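Local coordinates for protein molinate hydrolase (PDB 4WGX) that probably hydrolyses a carbon-nitrogen bond other than a peptide bond, as a metal-dependent amidohydrolase named for its action on the herbicide molinate, at residues V67-G72 with V110-N115; A140-G145 with V179-H184; P149-F154 with R172-F177; L188-V193 with E231-V236. One frame throughout, in Å; residues are numbered along the deposited sequence.

In the fold
Contact 1 lies in the core, its centre about 7 Å from the centre of the chain. Contacts 2 and 3 are also buried but farther out, at about 19 and 21 Å, and contact 4, at about 28 Å, is only partly buried. Contact 2 joins strand 143-144 to the loop after helix 167-178; contact 3, nested inside, joins the loop after that strand to the helix itself. Trp114 of contact 1 packs on Phe177 and Phe154 of contact 3. The chemistry changes along this path: polar groups grip one another in contact 1, bonds between backbone and side chain, with one backbone pair in contact 2, mix with apolar packing in contacts 2 and 3, and contact 4 has no hydrogen bond between its segments.

Contact 1. Residues V67-G72 with V110-N115; sequences VHLLDG and VFDTWN
Val67 and Asp112 face each other in a parallel bridge, their CA atoms 4.8 Å apart: Val67 N donates to Phe111 O, Thr113 N returns only a weak bond to Val67 O, and both chains run on as loops. On the bridged strands Val67 CG2 rests against Val110 CB at 3.9 Å, two beta-branched side chains in apolar contact, suited to strands. With CG anti to the backbone N (chi1 -179°), the Asp112 carboxylate reaches loop 68-72, where OD2 accepts Leu69 N at 3.0 Å from one face of its plane and Asn115 ND2 at 2.8 Å from the opposite face. A short acid suits the place, since one buried oxygen ties both loops. His68 crosses Trp114 at about a right angle, and its ND1 donates to Trp114 O at 3.0 Å, in the ring plane and on a carbonyl lone pair. Together with the bond from NE2 to Asp342 OD1, this holds the imidazole in its rotation. Gly72 CA meets the indole edge at CZ3, 3.7 Å away, where a CB would collide with the ring. An amidohydrolase TIM barrel carries its active site at the C-terminal ends of its strands. Asn66-Val67-His68 probably corresponds to the family's His-X-His motif, with Asn for the first His, and the His68 side chain is about 8 Å from that of His271, which binds zinc in this protein, though none is bound here.

Contact 2. Residues A140-G145 with V179-H184; sequences AGTLIG and VGMGRH
Two hydrogen bonds, both centred on Gly145, tie segment 140-145 to segment 179-184. Gly145 N points almost straight down the Met181 carbonyl, 2.9 Å from Met181 O, and Arg183 NH1 reaches Gly145 O, also at 2.9 Å, lying off the carbonyl plane. The CB of Arg183 points away from the strand, yet its chain bends at chi2 (-66°) and chi3 (-51°), curling back until the guanidinium edge meets the carbonyl and CD lies 3.3 Å from Gly145 O. NH1 also bonds Ser186, while NH2 bonds Pro225 O of the second subunit and the group makes a cation-pi contact with Tyr226 of that subunit. With an alanine in place of Arg183, Gly145 O is likely to lose this donor and the subunit contact its cation. Glycine suits position 145, since at phi 94° a CB would be jammed against the preceding carbonyl O.

The apolar contacts centre on Met181, an unbranched chain bent at chi2 and chi3, which lets its CB and CE touch two different residues. Its CB meets Thr142 CG2 at 4.0 Å, and its CE lies 4.0 Å from Ile144 CD1, the two side chains running alongside and pointing the same way. Ile197 and Tyr200 of helix 190-201 also pack on Met181.

Leu143 turns away from this loop, its side chain about 4 Å from that of His251, which binds zinc in this protein, though none is bound here. Strand 143-144 lies parallel beside strand 208-211, and the chain between these neighbours passes through helices, as in the beta-alpha-beta crossovers of a TIM barrel.

Contact 3. Residues P149-F154 with R172-F177; sequences PFTGDF and RMDAMF
Met173 CB touches the edge of the Phe150 ring, 3.6 Å from CE2 and in the ring plane, and the two side chains lie side by side, pointing the same way. Both are apolar and suit a buried seam between loop and helix.

Asp174, next along the helix, makes the polar link. Its CG lies beside the backbone N (chi1 -78°), which brings the carboxylate to the loop backbone: OD1 accepts Phe150 N at 2.9 Å through its syn lone pair. The proline before it has no N-H to compete, and Pro149 CD packs against the same oxygen at 3.3 Å. OD2 is flanked by Thr151 CG2 at 3.4 Å and forms a salt bridge with Arg162, so the buried carboxylate has a bond to each oxygen.

One turn further on, Phe177 CD2 lies 3.6 Å from Pro149 CD, the two side chains crossing at about a right angle. The Phe177 ring also stacks on Trp114, so an aromatic suits a place between proline and indole.

Segment 149-154, leaving strand 143-144, thus folds back upon helix 167-178, while Ile81 and Leu84 of helix 80-87 cover Phe150, and Tyr91 of helix 91-104 meets Met173.

Contact 4. Residues L188-V193 with E231-V236; sequences LPPAEV and ERVLDV
Pro190 and Val233 bring together two outer helices of the TIM barrel, 190-201 and 231-243, which lead into the adjacent strands 208-211 and 248-251. Proline suits the first turn of a helix, where its missing N-H costs no bond, and Pro189 holds the N-cap position before it. Along the ring, CB meets Val236 CG2 at 3.9 Å and Val233 CG2 at 4.2 Å. CG then lies over one face of the Arg232 guanidinium, 3.5 Å from NE, and CD lies 3.8 Å from NH2. Arg232 reaches this position by an extended chain from CG to NE, and its NE also forms a salt bridge with Glu256 of the second subunit. Were Pro190 an alanine, that guanidinium face would probably lose the cover of CG and CD, although the salt bridge would remain. One turn on, Val193 continues the seam between the valines, whose two branches let one residue touch two partners: its methyls are split, CG1 going to Val236 and CG2 to Val233. No hydrogen bond joins the two segments, which meet through van der Waals contact. The valine pairs are Val193 CG2 with Val233 CG1, 4.0 Å apart, and Val193 CG1 with Val236 CG1, 4.1 Å apart.

Contact 1. Residues V67-G72 with V110-N115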
loop_
_atom_site.group_PDB
_atom_site.type_symbol
_atom_site.label_atom_id
_atom_site.label_comp_id
_atom_site.label_asym_id
_atom_site.label_seq_id
_atom_site.Cartn_x
_atom_site.Cartn_y
_atom_site.Cartn_z
ATOM N N VAL A 67 28.125 -15.010 3.532
ATOM C CA VAL A 67 27.472 -14.311 4.621
ATOM C C VAL A 67 27.296 -12.856 4.253
ATOM O O VAL A 67 27.846 -12.382 3.267
ATOM C CB VAL A 67 28.267 -14.392 5.945
ATOM C CG1 VAL A 67 28.418 -15.814 6.390
ATOM C CG2 VAL A 67 29.620 -13.748 5.796
ATOM N N HIS A 68 26.524 -12.157 5.070
ATOM C CA HIS A 68 26.363 -10.723 4.955
ATOM C C HIS A 68 26.543 -10.137 6.339
ATOM O O HIS A 68 25.730 -10.357 7.233
ATOM C CB HIS A 68 24.999 -10.394 4.353
ATOM C CG HIS A 68 24.755 -11.105 3.060
ATOM N ND1 HIS A 68 25.402 -10.744 1.898
ATOM C CD2 HIS A 68 24.010 -12.177 2.760
ATOM C CE1 HIS A 68 25.037 -11.561 0.928
ATOM N NE2 HIS A 68 24.185 -12.449 1.429
ATOM N N LEU A 69 27.638 -9.412 6.520
ATOM C CA LEU A 69 28.026 -8.951 7.841
ATOM C C LEU A 69 27.315 -7.638 8.200
ATOM O O LEU A 69 27.288 -7.248 9.355
ATOM C CB LEU A 69 29.546 -8.819 7.910
ATOM C CG LEU A 69 30.308 -10.129 7.658
ATOM C CD1 LEU A 69 31.797 -9.864 7.575
ATOM C CD2 LEU A 69 30.024 -11.183 8.713
ATOM N N LEU A 70 26.739 -6.964 7.209
ATOM C CA LEU A 70 25.561 -6.117 7.451
ATOM C C LEU A 70 24.363 -6.962 7.034
ATOM O O LEU A 70 24.303 -7.411 5.895
ATOM C CB LEU A 70 25.600 -4.806 6.673
ATOM C CG LEU A 70 26.626 -3.757 7.081
ATOM C CD1 LEU A 70 26.458 -2.494 6.261
ATOM C CD2 LEU A 70 26.521 -3.429 8.558
ATOM N N ASP A 71 23.426 -7.204 7.943
ATOM C CA ASP A 71 22.466 -8.292 7.742
ATOM C C ASP A 71 21.518 -8.001 6.579
ATOM O O ASP A 71 20.593 -7.211 6.682
ATOM C CB ASP A 71 21.683 -8.571 9.024
ATOM C CG ASP A 71 20.772 -9.787 8.905
ATOM O OD1 ASP A 71 20.758 -10.449 7.856
ATOM O OD2 ASP A 71 20.066 -10.102 9.872
ATOM N N GLY A 72 21.766 -8.667 5.463
ATOM C CA GLY A 72 21.065 -8.371 4.235
ATOM C C GLY A 72 19.705 -9.033 4.171
ATOM O O GLY A 72 18.791 -8.539 3.516
ATOM N N VAL A 110 35.346 -16.038 6.601
ATOM C CA VAL A 110 34.049 -15.769 5.998
ATOM C C VAL A 110 34.222 -15.037 4.673
ATOM O O VAL A 110 35.129 -14.209 4.492
ATOM C CB VAL A 110 33.120 -14.941 6.928
ATOM C CG1 VAL A 110 32.729 -15.748 8.143
ATOM C CG2 VAL A 110 33.759 -13.642 7.320
ATOM N N PHE A 111 33.349 -15.399 3.745
ATOM C CA PHE A 111 33.279 -14.778 2.439
ATOM C C PHE A 111 31.957 -14.015 2.365
ATOM O O PHE A 111 30.881 -14.597 2.437
ATOM C CB PHE A 111 33.413 -15.832 1.336
ATOM C CG PHE A 111 34.772 -16.479 1.285
ATOM C CD1 PHE A 111 35.803 -15.903 0.574
ATOM C CD2 PHE A 111 35.021 -17.650 1.961
ATOM C CE1 PHE A 111 37.037 -16.487 0.532
ATOM C CE2 PHE A 111 36.268 -18.233 1.921
ATOM C CZ PHE A 111 37.269 -17.653 1.211
ATOM N N ASP A 112 32.058 -12.700 2.255
ATOM C CA ASP A 112 30.906 -11.824 2.290
ATOM C C ASP A 112 30.580 -11.408 0.872
ATOM O O ASP A 112 31.349 -10.688 0.254
ATOM C CB ASP A 112 31.184 -10.608 3.190
ATOM C CG ASP A 112 29.996 -9.640 3.284
ATOM O OD1 ASP A 112 29.354 -9.361 2.261
ATOM O OD2 ASP A 112 29.715 -9.145 4.390
ATOM N N THR A 113 29.429 -11.842 0.364
ATOM C CA THR A 113 29.120 -11.665 -1.055
ATOM C C THR A 113 28.188 -10.497 -1.336
ATOM O O THR A 113 27.823 -10.268 -2.474
ATOM C CB THR A 113 28.493 -12.930 -1.657
ATOM O OG1 THR A 113 27.177 -13.123 -1.141
ATOM C CG2 THR A 113 29.338 -14.135 -1.339
ATOM N N TRP A 114 27.806 -9.760 -0.307
ATOM C CA TRP A 114 27.088 -8.505 -0.504
ATOM C C TRP A 114 27.154 -7.669 0.750
ATOM O O TRP A 114 26.750 -8.106 1.814
ATOM C CB TRP A 114 25.621 -8.727 -0.888
ATOM C CG TRP A 114 24.904 -7.444 -1.091
ATOM C CD1 TRP A 114 24.988 -6.633 -2.170
ATOM C CD2 TRP A 114 24.012 -6.802 -0.178
ATOM N NE1 TRP A 114 24.199 -5.528 -1.999
ATOM C CE2 TRP A 114 23.591 -5.607 -0.777
ATOM C CE3 TRP A 114 23.530 -7.123 1.092
ATOM C CZ2 TRP A 114 22.707 -4.733 -0.161
ATOM C CZ3 TRP A 114 22.652 -6.253 1.707
ATOM C CH2 TRP A 114 22.241 -5.078 1.075
ATOM N N ASN A 115 27.624 -6.441 0.605
ATOM C CA ASN A 115 27.850 -5.562 1.739
ATOM C C ASN A 115 28.153 -4.167 1.230
ATOM O O ASN A 115 28.225 -3.953 0.032
ATOM C CB ASN A 115 29.000 -6.091 2.603
ATOM C CG ASN A 115 28.940 -5.595 4.032
ATOM O OD1 ASN A 115 28.547 -4.463 4.304
ATOM N ND2 ASN A 115 29.330 -6.452 4.957
HETATM O O HOH W 1 26.234 -7.142 4.385
#

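Contact 2. Residues A140-G145 with V179-H184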
loop_
_atom_site.group_PDB
_atom_site.type_symbol
_atom_site.label_atom_id
_atom_site.label_comp_id
_atom_site.label_asym_id
_atom_site.label_seq_id
_atom_site.Cartn_x
_atom_site.Cartn_y
_atom_site.Cartn_z
ATOM N N ALA A 140 33.056 -9.183 -1.667
ATOM C CA ALA A 140 32.749 -8.807 -3.047
ATOM C C ALA A 140 32.500 -7.329 -3.182
ATOM O O ALA A 140 32.578 -6.784 -4.276
ATOM C CB ALA A 140 31.525 -9.549 -3.542
ATOM N N GLY A 141 32.164 -6.697 -2.069
ATOM C CA GLY A 141 31.538 -5.398 -2.114
ATOM C C GLY A 141 30.082 -5.620 -2.501
ATOM O O GLY A 141 29.394 -6.440 -1.901
ATOM N N THR A 142 29.616 -4.922 -3.522
ATOM C CA THR A 142 28.223 -5.022 -3.912
ATOM C C THR A 142 27.985 -6.146 -4.913
ATOM O O THR A 142 28.898 -6.830 -5.354
ATOM C CB THR A 142 27.715 -3.701 -4.513
ATOM O OG1 THR A 142 26.300 -3.763 -4.675
ATOM C CG2 THR A 142 28.354 -3.423 -5.847
ATOM N N LEU A 143 26.725 -6.326 -5.250
ATOM C CA LEU A 143 26.339 -7.253 -6.293
ATOM C C LEU A 143 26.109 -6.465 -7.572
ATOM O O LEU A 143 25.242 -5.604 -7.616
ATOM C CB LEU A 143 25.099 -8.021 -5.861
ATOM C CG LEU A 143 24.366 -8.850 -6.897
ATOM C CD1 LEU A 143 25.335 -9.690 -7.641
ATOM C CD2 LEU A 143 23.362 -9.725 -6.208
ATOM N N ILE A 144 26.906 -6.738 -8.603
ATOM C CA ILE A 144 26.890 -5.915 -9.808
ATOM C C ILE A 144 25.555 -5.990 -10.521
ATOM O O ILE A 144 25.130 -7.061 -10.927
ATOM C CB ILE A 144 27.965 -6.331 -10.821
ATOM C CG1 ILE A 144 29.353 -6.410 -10.176
ATOM C CG2 ILE A 144 27.971 -5.374 -11.998
ATOM C CD1 ILE A 144 29.861 -5.125 -9.621
ATOM N N GLY A 145 24.917 -4.837 -10.686
ATOM C CA GLY A 145 23.656 -4.745 -11.395
ATOM C C GLY A 145 22.419 -4.825 -10.513
ATOM O O GLY A 145 21.299 -4.818 -11.016
ATOM N N VAL A 179 27.488 1.783 -4.817
ATOM C CA VAL A 179 28.832 2.221 -5.203
ATOM C C VAL A 179 28.877 2.397 -6.729
ATOM O O VAL A 179 29.851 2.091 -7.398
ATOM C CB VAL A 179 29.898 1.211 -4.622
ATOM C CG1 VAL A 179 31.281 1.318 -5.226
ATOM C CG2 VAL A 179 30.019 1.438 -3.129
ATOM N N GLY A 180 27.784 2.923 -7.269
ATOM C CA GLY A 180 27.692 3.214 -8.689
ATOM C C GLY A 180 27.400 2.030 -9.584
ATOM O O GLY A 180 27.311 2.201 -10.792
ATOM N N MET A 181 27.229 0.845 -9.006
ATOM C CA MET A 181 27.046 -0.379 -9.789
ATOM C C MET A 181 25.616 -0.955 -9.686
ATOM O O MET A 181 25.407 -2.164 -9.754
ATOM C CB MET A 181 28.073 -1.426 -9.350
ATOM C CG MET A 181 29.533 -0.910 -9.368
ATOM S SD MET A 181 30.047 -0.287 -10.980
ATOM C CE MET A 181 30.308 -1.822 -11.830
ATOM N N GLY A 182 24.637 -0.070 -9.549
ATOM C CA GLY A 182 23.254 -0.477 -9.388
ATOM C C GLY A 182 22.504 -0.727 -10.683
ATOM O O GLY A 182 23.100 -1.057 -11.698
ATOM N N ARG A 183 21.185 -0.562 -10.640
ATOM C CA ARG A 183 20.317 -0.968 -11.737
ATOM C C ARG A 183 20.578 -0.177 -13.030
ATOM O O ARG A 183 20.365 -0.685 -14.128
ATOM C CB ARG A 183 18.852 -0.829 -11.310
ATOM C CG ARG A 183 18.416 -1.785 -10.188
ATOM C CD ARG A 183 18.430 -3.234 -10.602
ATOM N NE ARG A 183 17.711 -3.437 -11.846
ATOM C CZ ARG A 183 18.257 -3.735 -13.021
ATOM N NH1 ARG A 183 19.562 -3.916 -13.164
ATOM N NH2 ARG A 183 17.470 -3.862 -14.067
ATOM N N HIS A 184 21.076 1.048 -12.911
ATOM C CA HIS A 184 21.300 1.882 -14.097
ATOM C C HIS A 184 22.308 1.287 -15.094
ATOM O O HIS A 184 22.305 1.644 -16.269
ATOM C CB HIS A 184 21.751 3.281 -13.680
ATOM C CG HIS A 184 23.199 3.373 -13.326
ATOM N ND1 HIS A 184 24.150 3.861 -14.204
ATOM C CD2 HIS A 184 23.867 3.054 -12.196
ATOM C CE1 HIS A 184 25.334 3.823 -13.626
ATOM N NE2 HIS A 184 25.193 3.340 -12.406
#

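Contact 3. Residues P149-F154 with R172-F177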
loop_
_atom_site.group_PDB
_atom_site.type_symbol
_atom_site.label_atom_id
_atom_site.label_comp_id
_atom_site.label_asym_id
_atom_site.label_seq_id
_atom_site.Cartn_x
_atom_site.Cartn_y
_atom_site.Cartn_z
ATOM N N PRO A 149 19.341 -1.359 -0.772
ATOM C CA PRO A 149 18.277 -1.862 0.100
ATOM C C PRO A 149 16.959 -1.065 0.059
ATOM O O PRO A 149 15.968 -1.524 0.610
ATOM C CB PRO A 149 18.910 -1.783 1.490
ATOM C CG PRO A 149 19.916 -0.731 1.393
ATOM C CD PRO A 149 20.454 -0.789 0.001
ATOM N N PHE A 150 16.952 0.094 -0.580
ATOM C CA PHE A 150 15.741 0.894 -0.710
ATOM C C PHE A 150 15.353 1.097 -2.164
ATOM O O PHE A 150 14.843 2.129 -2.549
ATOM C CB PHE A 150 15.934 2.214 0.035
ATOM C CG PHE A 150 16.235 1.996 1.482
ATOM C CD1 PHE A 150 15.289 1.416 2.296
ATOM C CD2 PHE A 150 17.480 2.272 2.013
ATOM C CE1 PHE A 150 15.558 1.157 3.609
ATOM C CE2 PHE A 150 17.747 2.016 3.332
ATOM C CZ PHE A 150 16.790 1.454 4.126
ATOM N N THR A 151 15.564 0.055 -2.952
ATOM C CA THR A 151 15.121 0.009 -4.336
ATOM C C THR A 151 14.146 -1.144 -4.476
ATOM O O THR A 151 13.770 -1.748 -3.481
ATOM C CB THR A 151 16.293 -0.178 -5.299
ATOM O OG1 THR A 151 16.847 -1.489 -5.139
ATOM C CG2 THR A 151 17.348 0.859 -5.041
ATOM N N GLY A 152 13.756 -1.450 -5.710
ATOM C CA GLY A 152 12.809 -2.514 -5.982
ATOM C C GLY A 152 13.305 -3.892 -5.599
ATOM O O GLY A 152 12.521 -4.809 -5.379
ATOM N N ASP A 153 14.617 -4.029 -5.492
ATOM C CA ASP A 153 15.234 -5.301 -5.168
ATOM C C ASP A 153 15.025 -5.737 -3.724
ATOM O O ASP A 153 15.345 -6.857 -3.372
ATOM C CB ASP A 153 16.727 -5.228 -5.479
ATOM C CG ASP A 153 17.009 -5.199 -6.981
ATOM O OD1 ASP A 153 16.699 -6.181 -7.675
ATOM O OD2 ASP A 153 17.529 -4.191 -7.478
ATOM N N PHE A 154 14.477 -4.865 -2.890
ATOM C CA PHE A 154 14.167 -5.248 -1.519
ATOM C C PHE A 154 12.715 -4.919 -1.158
ATOM O O PHE A 154 12.300 -5.109 -0.028
ATOM C CB PHE A 154 15.136 -4.566 -0.546
ATOM C CG PHE A 154 16.554 -5.059 -0.656
ATOM C CD1 PHE A 154 17.366 -4.656 -1.700
ATOM C CD2 PHE A 154 17.066 -5.934 0.278
ATOM C CE1 PHE A 154 18.660 -5.109 -1.801
ATOM C CE2 PHE A 154 18.355 -6.387 0.186
ATOM C CZ PHE A 154 19.156 -5.977 -0.857
ATOM N N ARG A 172 21.326 7.991 0.509
ATOM C CA ARG A 172 22.628 7.818 1.130
ATOM C C ARG A 172 22.928 6.347 1.415
ATOM O O ARG A 172 24.053 5.911 1.237
ATOM C CB ARG A 172 22.736 8.639 2.415
ATOM C CG ARG A 172 24.094 8.524 3.084
ATOM C CD ARG A 172 24.383 9.660 4.059
ATOM N NE ARG A 172 23.647 9.520 5.317
ATOM C CZ ARG A 172 22.604 10.257 5.689
ATOM N NH1 ARG A 172 22.128 11.222 4.917
ATOM N NH2 ARG A 172 22.042 10.036 6.857
ATOM N N MET A 173 21.936 5.583 1.857
ATOM C CA MET A 173 22.148 4.146 2.054
ATOM C C MET A 173 22.314 3.383 0.724
ATOM O O MET A 173 23.230 2.526 0.560
ATOM C CB MET A 173 20.993 3.547 2.851
ATOM C CG MET A 173 20.850 4.087 4.269
ATOM S SD MET A 173 22.257 3.757 5.358
ATOM C CE MET A 173 23.205 5.259 5.191
ATOM N N ASP A 174 21.433 3.679 -0.228
ATOM C CA ASP A 174 21.533 3.049 -1.535
ATOM C C ASP A 174 22.921 3.317 -2.131
ATOM O O ASP A 174 23.510 2.425 -2.706
ATOM C CB ASP A 174 20.420 3.524 -2.492
ATOM C CG ASP A 174 19.075 2.856 -2.215
ATOM O OD1 ASP A 174 19.049 1.895 -1.424
ATOM O OD2 ASP A 174 18.054 3.291 -2.796
ATOM N N ALA A 175 23.449 4.528 -1.976
ATOM C CA ALA A 175 24.759 4.841 -2.544
ATOM C C ALA A 175 25.878 4.033 -1.889
ATOM O O ALA A 175 26.794 3.586 -2.564
ATOM C CB ALA A 175 25.061 6.326 -2.428
ATOM N N MET A 176 25.815 3.845 -0.578
ATOM C CA MET A 176 26.920 3.190 0.090
ATOM C C MET A 176 26.874 1.697 -0.184
ATOM O O MET A 176 27.924 1.052 -0.153
ATOM C CB MET A 176 26.939 3.496 1.592
ATOM C CG MET A 176 26.215 2.533 2.467
ATOM S SD MET A 176 26.418 2.915 4.215
ATOM C CE MET A 176 25.497 1.548 4.871
ATOM N N PHE A 177 25.696 1.141 -0.473
ATOM C CA PHE A 177 25.700 -0.239 -1.006
ATOM C C PHE A 177 25.954 -0.383 -2.528
ATOM O O PHE A 177 26.643 -1.293 -2.948
ATOM C CB PHE A 177 24.399 -0.957 -0.665
ATOM C CG PHE A 177 24.265 -1.305 0.782
ATOM C CD1 PHE A 177 24.769 -2.490 1.280
ATOM C CD2 PHE A 177 23.637 -0.436 1.644
ATOM C CE1 PHE A 177 24.640 -2.801 2.614
ATOM C CE2 PHE A 177 23.501 -0.732 2.971
ATOM C CZ PHE A 177 24.003 -1.913 3.463
#

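Contact 4. Residues L188-V193 with E231-V236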
loop_
_atom_site.group_PDB
_atom_site.type_symbol
_atom_site.label_atom_id
_atom_site.label_comp_id
_atom_site.label_asym_id
_atom_site.label_seq_id
_atom_site.Cartn_x
_atom_site.Cartn_y
_atom_site.Cartn_z
ATOM N N LEU A 188 22.872 0.917 -20.036
ATOM C CA LEU A 188 24.053 1.377 -20.757
ATOM C C LEU A 188 24.484 0.437 -21.876
ATOM O O LEU A 188 24.282 -0.770 -21.796
ATOM C CB LEU A 188 25.217 1.571 -19.783
ATOM C CG LEU A 188 25.047 2.623 -18.697
ATOM C CD1 LEU A 188 26.262 2.595 -17.804
ATOM C CD2 LEU A 188 24.851 3.996 -19.290
ATOM N N PRO A 189 25.098 0.999 -22.923
ATOM C CA PRO A 189 25.754 0.174 -23.935
ATOM C C PRO A 189 27.056 -0.397 -23.373
ATOM O O PRO A 189 27.551 0.123 -22.382
ATOM C CB PRO A 189 25.998 1.156 -25.075
ATOM C CG PRO A 189 26.123 2.465 -24.420
ATOM C CD PRO A 189 25.374 2.429 -23.127
ATOM N N PRO A 190 27.587 -1.467 -23.977
ATOM C CA PRO A 190 28.708 -2.226 -23.408
ATOM C C PRO A 190 29.976 -1.388 -23.148
ATOM O O PRO A 190 30.647 -1.556 -22.116
ATOM C CB PRO A 190 28.982 -3.304 -24.456
ATOM C CG PRO A 190 27.945 -3.175 -25.503
ATOM C CD PRO A 190 26.989 -2.120 -25.150
ATOM N N ALA A 191 30.280 -0.477 -24.066
ATOM C CA ALA A 191 31.493 0.326 -23.976
ATOM C C ALA A 191 31.439 1.339 -22.839
ATOM O O ALA A 191 32.478 1.828 -22.409
ATOM C CB ALA A 191 31.761 1.034 -25.298
ATOM N N GLU A 192 30.242 1.651 -22.349
ATOM C CA GLU A 192 30.117 2.507 -21.169
ATOM C C GLU A 192 30.100 1.679 -19.897
ATOM O O GLU A 192 30.407 2.185 -18.828
ATOM C CB GLU A 192 28.865 3.377 -21.240
ATOM C CG GLU A 192 28.839 4.325 -22.416
ATOM C CD GLU A 192 27.799 5.419 -22.274
ATOM O OE1 GLU A 192 27.289 5.633 -21.155
ATOM O OE2 GLU A 192 27.499 6.080 -23.288
ATOM N N VAL A 193 29.724 0.413 -20.006
ATOM C CA VAL A 193 29.788 -0.489 -18.866
ATOM C C VAL A 193 31.243 -0.850 -18.543
ATOM O O VAL A 193 31.636 -0.858 -17.380
ATOM C CB VAL A 193 28.988 -1.788 -19.113
ATOM C CG1 VAL A 193 29.317 -2.849 -18.073
ATOM C CG2 VAL A 193 27.503 -1.511 -19.097
ATOM N N GLU A 231 23.489 -10.575 -22.905
ATOM C CA GLU A 231 24.612 -11.469 -22.705
ATOM C C GLU A 231 25.947 -10.849 -23.124
ATOM O O GLU A 231 26.982 -11.205 -22.564
ATOM C CB GLU A 231 24.367 -12.802 -23.421
ATOM C CG GLU A 231 23.425 -13.684 -22.593
ATOM C CD GLU A 231 23.391 -15.138 -23.008
ATOM O OE1 GLU A 231 24.425 -15.662 -23.486
ATOM O OE2 GLU A 231 22.317 -15.755 -22.833
ATOM N N ARG A 232 25.954 -9.905 -24.059
ATOM C CA ARG A 232 27.235 -9.309 -24.430
ATOM C C ARG A 232 27.723 -8.322 -23.345
ATOM O O ARG A 232 28.930 -8.236 -23.086
ATOM C CB ARG A 232 27.165 -8.648 -25.818
ATOM C CG ARG A 232 26.326 -7.411 -25.943
ATOM C CD ARG A 232 26.673 -6.676 -27.236
ATOM N NE ARG A 232 25.938 -5.424 -27.338
ATOM C CZ ARG A 232 26.068 -4.540 -28.317
ATOM N NH1 ARG A 232 26.903 -4.757 -29.323
ATOM N NH2 ARG A 232 25.347 -3.434 -28.292
ATOM N N VAL A 233 26.807 -7.614 -22.684
ATOM C CA VAL A 233 27.185 -6.790 -21.523
ATOM C C VAL A 233 27.641 -7.692 -20.360
ATOM O O VAL A 233 28.631 -7.410 -19.655
ATOM C CB VAL A 233 26.034 -5.862 -21.081
ATOM C CG1 VAL A 233 26.267 -5.309 -19.683
ATOM C CG2 VAL A 233 25.877 -4.710 -22.058
ATOM N N LEU A 234 26.933 -8.797 -20.169
ATOM C CA LEU A 234 27.347 -9.777 -19.179
ATOM C C LEU A 234 28.775 -10.240 -19.480
ATOM O O LEU A 234 29.616 -10.335 -18.581
ATOM C CB LEU A 234 26.398 -10.966 -19.146
ATOM C CG LEU A 234 26.768 -12.057 -18.139
ATOM C CD1 LEU A 234 26.705 -11.533 -16.718
ATOM C CD2 LEU A 234 25.874 -13.282 -18.274
ATOM N N ASP A 235 29.050 -10.506 -20.750
ATOM C CA ASP A 235 30.383 -10.922 -21.152
ATOM C C ASP A 235 31.431 -9.813 -20.944
ATOM O O ASP A 235 32.561 -10.100 -20.568
ATOM C CB ASP A 235 30.373 -11.399 -22.608
ATOM C CG ASP A 235 29.770 -12.788 -22.761
ATOM O OD1 ASP A 235 29.850 -13.582 -21.800
ATOM O OD2 ASP A 235 29.228 -13.097 -23.840
ATOM N N VAL A 236 31.071 -8.560 -21.190
ATOM C CA VAL A 236 31.938 -7.463 -20.781
ATOM C C VAL A 236 32.317 -7.570 -19.291
ATOM O O VAL A 236 33.505 -7.541 -18.907
ATOM C CB VAL A 236 31.277 -6.100 -21.031
ATOM C CG1 VAL A 236 32.023 -4.989 -20.316
ATOM C CG2 VAL A 236 31.200 -5.798 -22.483
#